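Local coordinates for protein L-threonine dehydrogenase (Flavobacterium frigidimaris, PDB 2YY7) that binds NAD and probably uses it to oxidise L-threonine at its 3-hydroxyl group, at residues A105-I119 with Y157-P171. Residues are numbered along the deposited sequence; the frame is centred on the assembly and turned at random.
Sequences AKAKKIKKIFWPSSI and YHNIYGVDVRSIRYP. With NAD (nicotinamide-adenine-dinucleotide), chain E.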
loop_
_atom_site.group_PDB
_atom_site.type_symbol
_atom_site.label_atom_id
_atom_site.label_comp_id
_atom_site.label_asym_id
_atom_site.label_seq_id
_atom_site.Cartn_x
_atom_site.Cartn_y
_atom_site.Cartn_z
ATOM N N ALA A 105 18.250 3.161 9.892
ATOM C CA ALA A 105 18.289 4.617 9.822
ATOM C C ALA A 105 17.591 5.202 11.049
ATOM O O ALA A 105 18.047 6.193 11.622
ATOM C CB ALA A 105 17.609 5.104 8.542
ATOM N N LYS A 106 16.487 4.581 11.450
ATOM C CA LYS A 106 15.735 5.027 12.624
ATOM C C LYS A 106 16.623 4.955 13.872
ATOM O O LYS A 106 16.565 5.825 14.746
ATOM C CB LYS A 106 14.493 4.143 12.804
ATOM C CG LYS A 106 13.625 4.448 14.021
ATOM C CD LYS A 106 12.339 3.626 13.970
ATOM C CE LYS A 106 11.493 3.790 15.229
ATOM N NZ LYS A 106 12.108 3.110 16.403
ATOM N N ALA A 107 17.451 3.916 13.945
ATOM C CA ALA A 107 18.346 3.715 15.080
ATOM C C ALA A 107 19.621 4.555 14.985
ATOM O O ALA A 107 20.481 4.483 15.861
ATOM C CB ALA A 107 18.709 2.232 15.198
ATOM N N LYS A 108 19.739 5.340 13.918
ATOM C CA LYS A 108 20.905 6.199 13.702
ATOM C C LYS A 108 22.185 5.416 13.410
ATOM O O LYS A 108 23.287 5.913 13.640
ATOM C CB LYS A 108 21.145 7.103 14.917
ATOM C CG LYS A 108 19.945 7.939 15.345
ATOM C CD LYS A 108 19.613 9.008 14.323
ATOM C CE LYS A 108 18.544 9.954 14.849
ATOM N NZ LYS A 108 18.241 11.043 13.875
ATOM N N LYS A 109 22.045 4.194 12.908
ATOM C CA LYS A 109 23.211 3.379 12.585
ATOM C C LYS A 109 23.742 3.704 11.187
ATOM O O LYS A 109 24.865 3.343 10.840
ATOM C CB LYS A 109 22.861 1.897 12.717
ATOM C CG LYS A 109 22.810 1.449 14.173
ATOM C CD LYS A 109 22.013 0.178 14.350
ATOM C CE LYS A 109 21.930 -0.201 15.825
ATOM N NZ LYS A 109 20.890 -1.242 16.071
ATOM N N ILE A 110 22.916 4.378 10.389
ATOM C CA ILE A 110 23.298 4.813 9.046
ATOM C C ILE A 110 22.711 6.213 8.887
ATOM O O ILE A 110 21.835 6.612 9.655
ATOM C CB ILE A 110 22.757 3.881 7.923
ATOM C CG1 ILE A 110 21.230 3.902 7.901
ATOM C CG2 ILE A 110 23.271 2.452 8.128
ATOM C CD1 ILE A 110 20.641 3.126 6.739
ATOM N N LYS A 111 23.185 6.960 7.897
ATOM C CA LYS A 111 22.716 8.326 7.701
ATOM C C LYS A 111 21.733 8.552 6.557
ATOM O O LYS A 111 20.809 9.353 6.680
ATOM C CB LYS A 111 23.916 9.262 7.482
ATOM C CG LYS A 111 24.925 9.299 8.617
ATOM C CD LYS A 111 26.024 10.317 8.328
ATOM C CE LYS A 111 27.028 10.390 9.467
ATOM N NZ LYS A 111 28.100 11.400 9.214
ATOM N N LYS A 112 21.939 7.858 5.443
ATOM C CA LYS A 112 21.096 8.059 4.275
ATOM C C LYS A 112 20.714 6.749 3.590
ATOM O O LYS A 112 21.448 5.761 3.646
ATOM C CB LYS A 112 21.843 8.969 3.289
ATOM C CG LYS A 112 21.030 9.497 2.110
ATOM C CD LYS A 112 21.906 10.339 1.168
ATOM C CE LYS A 112 22.480 11.570 1.867
ATOM N NZ LYS A 112 23.333 12.403 0.953
ATOM N N ILE A 113 19.563 6.759 2.931
ATOM C CA ILE A 113 19.079 5.579 2.236
ATOM C C ILE A 113 18.556 5.895 0.849
ATOM O O ILE A 113 17.912 6.929 0.633
ATOM C CB ILE A 113 17.895 4.916 2.989
ATOM C CG1 ILE A 113 18.352 4.370 4.339
ATOM C CG2 ILE A 113 17.294 3.797 2.135
ATOM C CD1 ILE A 113 17.203 3.921 5.219
ATOM N N PHE A 114 18.861 5.011 -0.093
ATOM C CA PHE A 114 18.303 5.120 -1.426
ATOM C C PHE A 114 17.558 3.806 -1.601
ATOM O O PHE A 114 18.120 2.728 -1.378
ATOM C CB PHE A 114 19.336 5.207 -2.550
ATOM C CG PHE A 114 18.703 5.119 -3.925
ATOM C CD1 PHE A 114 18.002 6.208 -4.450
ATOM C CD2 PHE A 114 18.695 3.915 -4.631
ATOM C CE1 PHE A 114 17.298 6.103 -5.651
ATOM C CE2 PHE A 114 17.993 3.793 -5.838
ATOM C CZ PHE A 114 17.290 4.891 -6.347
ATOM N N TRP A 115 16.293 3.901 -1.977
ATOM C CA TRP A 115 15.471 2.725 -2.204
ATOM C C TRP A 115 14.633 3.048 -3.432
ATOM O O TRP A 115 13.875 4.011 -3.436
ATOM C CB TRP A 115 14.565 2.457 -1.006
ATOM C CG TRP A 115 13.568 1.373 -1.285
ATOM C CD1 TRP A 115 13.801 0.027 -1.330
ATOM C CD2 TRP A 115 12.197 1.555 -1.647
ATOM N NE1 TRP A 115 12.660 -0.640 -1.702
ATOM C CE2 TRP A 115 11.659 0.276 -1.903
ATOM C CE3 TRP A 115 11.371 2.678 -1.787
ATOM C CZ2 TRP A 115 10.327 0.088 -2.290
ATOM C CZ3 TRP A 115 10.044 2.491 -2.173
ATOM C CH2 TRP A 115 9.538 1.205 -2.418
ATOM N N PRO A 116 14.768 2.252 -4.498
ATOM C CA PRO A 116 13.987 2.540 -5.697
ATOM C C PRO A 116 12.596 1.929 -5.723
ATOM O O PRO A 116 12.383 0.795 -5.280
ATOM C CB PRO A 116 14.863 1.982 -6.800
ATOM C CG PRO A 116 15.372 0.700 -6.158
ATOM C CD PRO A 116 15.734 1.161 -4.746
ATOM N N SER A 117 11.651 2.710 -6.230
ATOM C CA SER A 117 10.283 2.252 -6.392
ATOM C C SER A 117 10.240 1.900 -7.871
ATOM O O SER A 117 11.289 1.667 -8.483
ATOM C CB SER A 117 9.289 3.374 -6.091
ATOM O OG SER A 117 7.951 2.922 -6.240
ATOM N N SER A 118 9.045 1.879 -8.448
ATOM C CA SER A 118 8.899 1.550 -9.859
ATOM C C SER A 118 7.604 2.100 -10.447
ATOM O O SER A 118 6.663 2.417 -9.719
ATOM C CB SER A 118 8.929 0.026 -10.035
ATOM O OG SER A 118 8.527 -0.346 -11.336
ATOM N N ILE A 119 7.561 2.213 -11.769
ATOM C CA ILE A 119 6.357 2.684 -12.441
ATOM C C ILE A 119 5.264 1.644 -12.191
ATOM O O ILE A 119 4.097 1.861 -12.515
ATOM C CB ILE A 119 6.566 2.817 -13.962
ATOM C CG1 ILE A 119 7.170 1.519 -14.518
ATOM C CG2 ILE A 119 7.445 4.028 -14.260
ATOM C CD1 ILE A 119 7.198 1.448 -16.040
ATOM N N TYR A 157 8.601 6.945 7.750
ATOM C CA TYR A 157 9.870 6.996 8.472
ATOM C C TYR A 157 10.536 8.366 8.400
ATOM O O TYR A 157 11.193 8.796 9.351
ATOM C CB TYR A 157 10.827 5.917 7.953
ATOM C CG TYR A 157 10.686 4.589 8.667
ATOM C CD1 TYR A 157 11.645 4.164 9.584
ATOM C CD2 TYR A 157 9.589 3.765 8.434
ATOM C CE1 TYR A 157 11.519 2.952 10.251
ATOM C CE2 TYR A 157 9.450 2.545 9.096
ATOM C CZ TYR A 157 10.420 2.144 10.003
ATOM O OH TYR A 157 10.296 0.934 10.653
ATOM N N HIS A 158 10.385 9.048 7.271
ATOM C CA HIS A 158 10.964 10.377 7.134
ATOM C C HIS A 158 10.225 11.362 8.035
ATOM O O HIS A 158 10.837 12.058 8.854
ATOM C CB HIS A 158 10.856 10.892 5.701
ATOM C CG HIS A 158 11.243 12.330 5.565
ATOM N ND1 HIS A 158 12.557 12.749 5.580
ATOM C CD2 HIS A 158 10.491 13.453 5.495
ATOM C CE1 HIS A 158 12.596 14.069 5.526
ATOM N NE2 HIS A 158 11.357 14.522 5.475
ATOM N N ASN A 159 8.903 11.409 7.874
ATOM C CA ASN A 159 8.048 12.320 8.630
ATOM C C ASN A 159 7.978 12.081 10.129
ATOM O O ASN A 159 7.885 13.028 10.906
ATOM C CB ASN A 159 6.622 12.299 8.072
ATOM C CG ASN A 159 6.524 12.921 6.696
ATOM O OD1 ASN A 159 7.268 13.844 6.371
ATOM N ND2 ASN A 159 5.589 12.431 5.883
ATOM N N ILE A 160 8.015 10.819 10.538
ATOM C CA ILE A 160 7.921 10.489 11.948
ATOM C C ILE A 160 9.266 10.301 12.642
ATOM O O ILE A 160 9.450 10.748 13.777
ATOM C CB ILE A 160 7.058 9.218 12.149
ATOM C CG1 ILE A 160 5.676 9.436 11.527
ATOM C CG2 ILE A 160 6.929 8.890 13.636
ATOM C CD1 ILE A 160 4.946 10.679 12.054
ATOM N N TYR A 161 10.215 9.661 11.970
ATOM C CA TYR A 161 11.512 9.435 12.596
ATOM C C TYR A 161 12.647 10.283 12.039
ATOM O O TYR A 161 13.784 10.164 12.488
ATOM C CB TYR A 161 11.869 7.948 12.517
ATOM C CG TYR A 161 10.788 7.056 13.079
ATOM C CD1 TYR A 161 10.319 7.232 14.383
ATOM C CD2 TYR A 161 10.223 6.042 12.310
ATOM C CE1 TYR A 161 9.314 6.420 14.902
ATOM C CE2 TYR A 161 9.222 5.225 12.818
ATOM C CZ TYR A 161 8.773 5.419 14.114
ATOM O OH TYR A 161 7.788 4.604 14.618
ATOM N N GLY A 162 12.338 11.146 11.076
ATOM C CA GLY A 162 13.357 12.010 10.500
ATOM C C GLY A 162 14.392 11.304 9.639
ATOM O O GLY A 162 15.477 11.839 9.393
ATOM N N VAL A 163 14.064 10.105 9.172
ATOM C CA VAL A 163 14.986 9.343 8.336
ATOM C C VAL A 163 15.191 9.961 6.955
ATOM O O VAL A 163 14.233 10.328 6.283
ATOM C CB VAL A 163 14.490 7.896 8.140
ATOM C CG1 VAL A 163 15.326 7.198 7.057
ATOM C CG2 VAL A 163 14.570 7.140 9.463
ATOM N N ASP A 164 16.446 10.061 6.530
ATOM C CA ASP A 164 16.752 10.605 5.209
ATOM C C ASP A 164 16.710 9.457 4.203
ATOM O O ASP A 164 17.720 8.791 3.971
ATOM C CB ASP A 164 18.148 11.237 5.191
ATOM C CG ASP A 164 18.439 11.991 3.896
ATOM O OD1 ASP A 164 17.653 11.890 2.929
ATOM O OD2 ASP A 164 19.471 12.690 3.842
ATOM N N VAL A 165 15.537 9.214 3.627
ATOM C CA VAL A 165 15.380 8.152 2.635
ATOM C C VAL A 165 14.901 8.777 1.330
ATOM O O VAL A 165 13.912 9.510 1.302
ATOM C CB VAL A 165 14.373 7.069 3.108
ATOM C CG1 VAL A 165 13.060 7.716 3.535
ATOM C CG2 VAL A 165 14.140 6.055 1.993
ATOM N N ARG A 166 15.621 8.486 0.253
ATOM C CA ARG A 166 15.306 9.041 -1.053
ATOM C C ARG A 166 14.946 7.938 -2.031
ATOM O O ARG A 166 15.536 6.857 -2.004
ATOM C CB ARG A 166 16.506 9.846 -1.544
ATOM C CG ARG A 166 17.048 10.753 -0.442
ATOM C CD ARG A 166 18.190 11.653 -0.877
ATOM N NE ARG A 166 18.668 12.428 0.265
ATOM C CZ ARG A 166 19.545 13.423 0.195
ATOM N NH1 ARG A 166 20.059 13.782 -0.972
ATOM N NH2 ARG A 166 19.910 14.060 1.302
ATOM N N SER A 167 13.982 8.218 -2.903
ATOM C CA SER A 167 13.520 7.225 -3.863
ATOM C C SER A 167 13.077 7.790 -5.208
ATOM O O SER A 167 12.698 8.955 -5.318
ATOM C CB SER A 167 12.350 6.444 -3.257
ATOM O OG SER A 167 11.890 5.432 -4.141
ATOM N N ILE A 168 13.143 6.942 -6.229
ATOM C CA ILE A 168 12.691 7.298 -7.562
ATOM C C ILE A 168 11.966 6.098 -8.171
ATOM O O ILE A 168 12.328 4.940 -7.933
ATOM C CB ILE A 168 13.857 7.744 -8.500
ATOM C CG1 ILE A 168 14.957 6.692 -8.534
ATOM C CG2 ILE A 168 14.430 9.078 -8.026
ATOM C CD1 ILE A 168 16.191 7.155 -9.302
ATOM N N ARG A 169 10.920 6.382 -8.933
ATOM C CA ARG A 169 10.143 5.341 -9.582
ATOM C C ARG A 169 10.756 5.075 -10.959
ATOM O O ARG A 169 10.309 5.629 -11.963
ATOM C CB ARG A 169 8.680 5.796 -9.712
ATOM C CG ARG A 169 7.965 6.012 -8.369
ATOM C CD ARG A 169 6.664 6.814 -8.549
ATOM N NE ARG A 169 5.938 7.007 -7.291
ATOM C CZ ARG A 169 5.081 8.001 -7.063
ATOM N NH1 ARG A 169 4.832 8.902 -8.009
ATOM N NH2 ARG A 169 4.483 8.109 -5.884
ATOM N N TYR A 170 11.795 4.237 -11.006
ATOM C CA TYR A 170 12.450 3.924 -12.282
ATOM C C TYR A 170 11.480 3.369 -13.325
ATOM O O TYR A 170 10.623 2.544 -13.005
ATOM C CB TYR A 170 13.507 2.821 -12.144
ATOM C CG TYR A 170 14.727 3.046 -11.277
ATOM C CD1 TYR A 170 15.573 4.142 -11.462
ATOM C CD2 TYR A 170 15.098 2.081 -10.345
ATOM C CE1 TYR A 170 16.771 4.257 -10.728
ATOM C CE2 TYR A 170 16.277 2.185 -9.620
ATOM C CZ TYR A 170 17.107 3.267 -9.811
ATOM O OH TYR A 170 18.270 3.335 -9.072
ATOM N N PRO A 171 11.589 3.824 -14.582
ATOM C CA PRO A 171 10.687 3.263 -15.589
ATOM C C PRO A 171 11.406 1.976 -16.033
ATOM O O PRO A 171 12.332 1.536 -15.354
ATOM C CB PRO A 171 10.655 4.341 -16.676
ATOM C CG PRO A 171 11.961 5.028 -16.534
ATOM C CD PRO A 171 12.160 5.103 -15.040
HETATM P PA NAD E . 17.931 -7.675 -10.381
HETATM O O1A NAD E . 18.695 -7.648 -11.660
HETATM O O2A NAD E . 16.925 -8.762 -10.259
HETATM O O5B NAD E . 18.909 -7.603 -9.138
HETATM C C5B NAD E . 18.492 -7.974 -7.856
HETATM C C4B NAD E . 19.689 -8.423 -7.054
HETATM O O4B NAD E . 19.259 -8.613 -5.705
HETATM C C3B NAD E . 20.269 -9.760 -7.576
HETATM O O3B NAD E . 21.682 -9.663 -7.823
HETATM C C2B NAD E . 19.885 -10.755 -6.474
HETATM O O2B NAD E . 20.826 -11.806 -6.339
HETATM C C1B NAD E . 19.820 -9.839 -5.242
HETATM N N9A NAD E . 19.056 -10.429 -4.133
HETATM C C8A NAD E . 17.848 -11.117 -4.236
HETATM N N7A NAD E . 17.492 -11.515 -3.006
HETATM C C5A NAD E . 18.437 -11.073 -2.147
HETATM C C6A NAD E . 18.579 -11.236 -0.778
HETATM N N6A NAD E . 17.730 -11.981 -0.101
HETATM N N1A NAD E . 19.673 -10.700 -0.151
HETATM C C2A NAD E . 20.633 -9.997 -0.864
HETATM N N3A NAD E . 20.526 -9.848 -2.233
HETATM C C4A NAD E . 19.429 -10.399 -2.848
HETATM O O3 NAD E . 17.081 -6.320 -10.248
HETATM P PN NAD E . 17.438 -4.825 -10.770
HETATM O O1N NAD E . 18.870 -4.458 -10.511
HETATM O O2N NAD E . 16.804 -4.703 -12.110
HETATM O O5D NAD E . 16.520 -3.934 -9.770
HETATM C C5D NAD E . 17.063 -3.400 -8.553
HETATM C C4D NAD E . 15.978 -2.522 -7.871
HETATM O O4D NAD E . 15.483 -1.565 -8.791
HETATM C C3D NAD E . 14.745 -3.310 -7.421
HETATM O O3D NAD E . 14.230 -2.709 -6.237
HETATM C C2D NAD E . 13.744 -3.064 -8.525
HETATM O O2D NAD E . 12.451 -3.312 -8.025
HETATM C C1D NAD E . 14.045 -1.617 -8.914
HETATM N N1N NAD E . 13.560 -1.347 -10.288
HETATM C C2N NAD E . 14.189 -1.936 -11.366
HETATM C C3N NAD E . 13.726 -1.677 -12.652
HETATM C C7N NAD E . 14.462 -2.208 -13.852
HETATM O O7N NAD E . 13.864 -1.949 -15.074
HETATM N N7N NAD E . 15.593 -2.929 -13.747
HETATM C C4N NAD E . 12.611 -0.841 -12.849
HETATM C C5N NAD E . 12.001 -0.231 -11.749
HETATM C C6N NAD E . 12.461 -0.501 -10.475
HETATM O O HOH W 1 15.478 8.292 14.668
HETATM O O HOH W 2 16.366 9.541 12.418
HETATM O O HOH W 3 18.700 9.126 8.102
HETATM O O HOH W 4 21.561 12.124 5.614
HETATM O O HOH W 5 22.674 15.382 1.337
#
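The carbonyl oxygen Ile-113 O takes the amide Arg-166 N at 2.8 Å in a nearly straight bond (172° at the hydrogen), and the CA-H of Val-165 also leans on it. Amides Ile-113 N and Trp-115 N answer by bonding to Asp-164 O and Arg-166 O, the ladder of adjacent parallel strands. The pair illustrates the beta-alpha-beta crossover of a Rossmann fold: helix 142-161 joins the strands and packs on Trp-115, while helix 87-106 meets Ile-113 and Trp-115 and helix 216-228 packs on Phe-114, on the other face of the sheet from Ile-113.

On that latter face Arg-166 grips the Asp-164 carboxylate side-on, NE to OD1 at 2.9 Å and NH2 to OD2. Lys-112, bent at chi3 (-62°), lays CE over one face of the guanidinium, 3.6 Å from Arg-166 NH2, and its NZ bonds to Met-227 O. Arg-166 NH1 goes on to Ala-229 O and Ile-226 O. A leucine replacing Arg-166 would probably leave the Asp-164 carboxylate without its paired donors and cut the strand's tie to the end of helix 216-228.

Further along, Ile-168 CG1 meets the Phe-114 ring at its edge, 3.7 Å from CZ, and Tyr-170 OH, bonded to Thr-223, lies 3.3 Å from Phe-114 CE2. Where helices 87-106 and 142-161 end, Lys-106 CE sits over one face of the Tyr-161 ring, 3.4 Å from its centroid.

Chemistry thus changes along the strands: charges cluster at Asp-164, then aromatic packing leads to the cofactor, where Ser-117 O lies 3.2 Å from NAD C6N and the edge of the Tyr-170 ring faces that same carbon, so this strand pair helps shape the nicotinamide pocket.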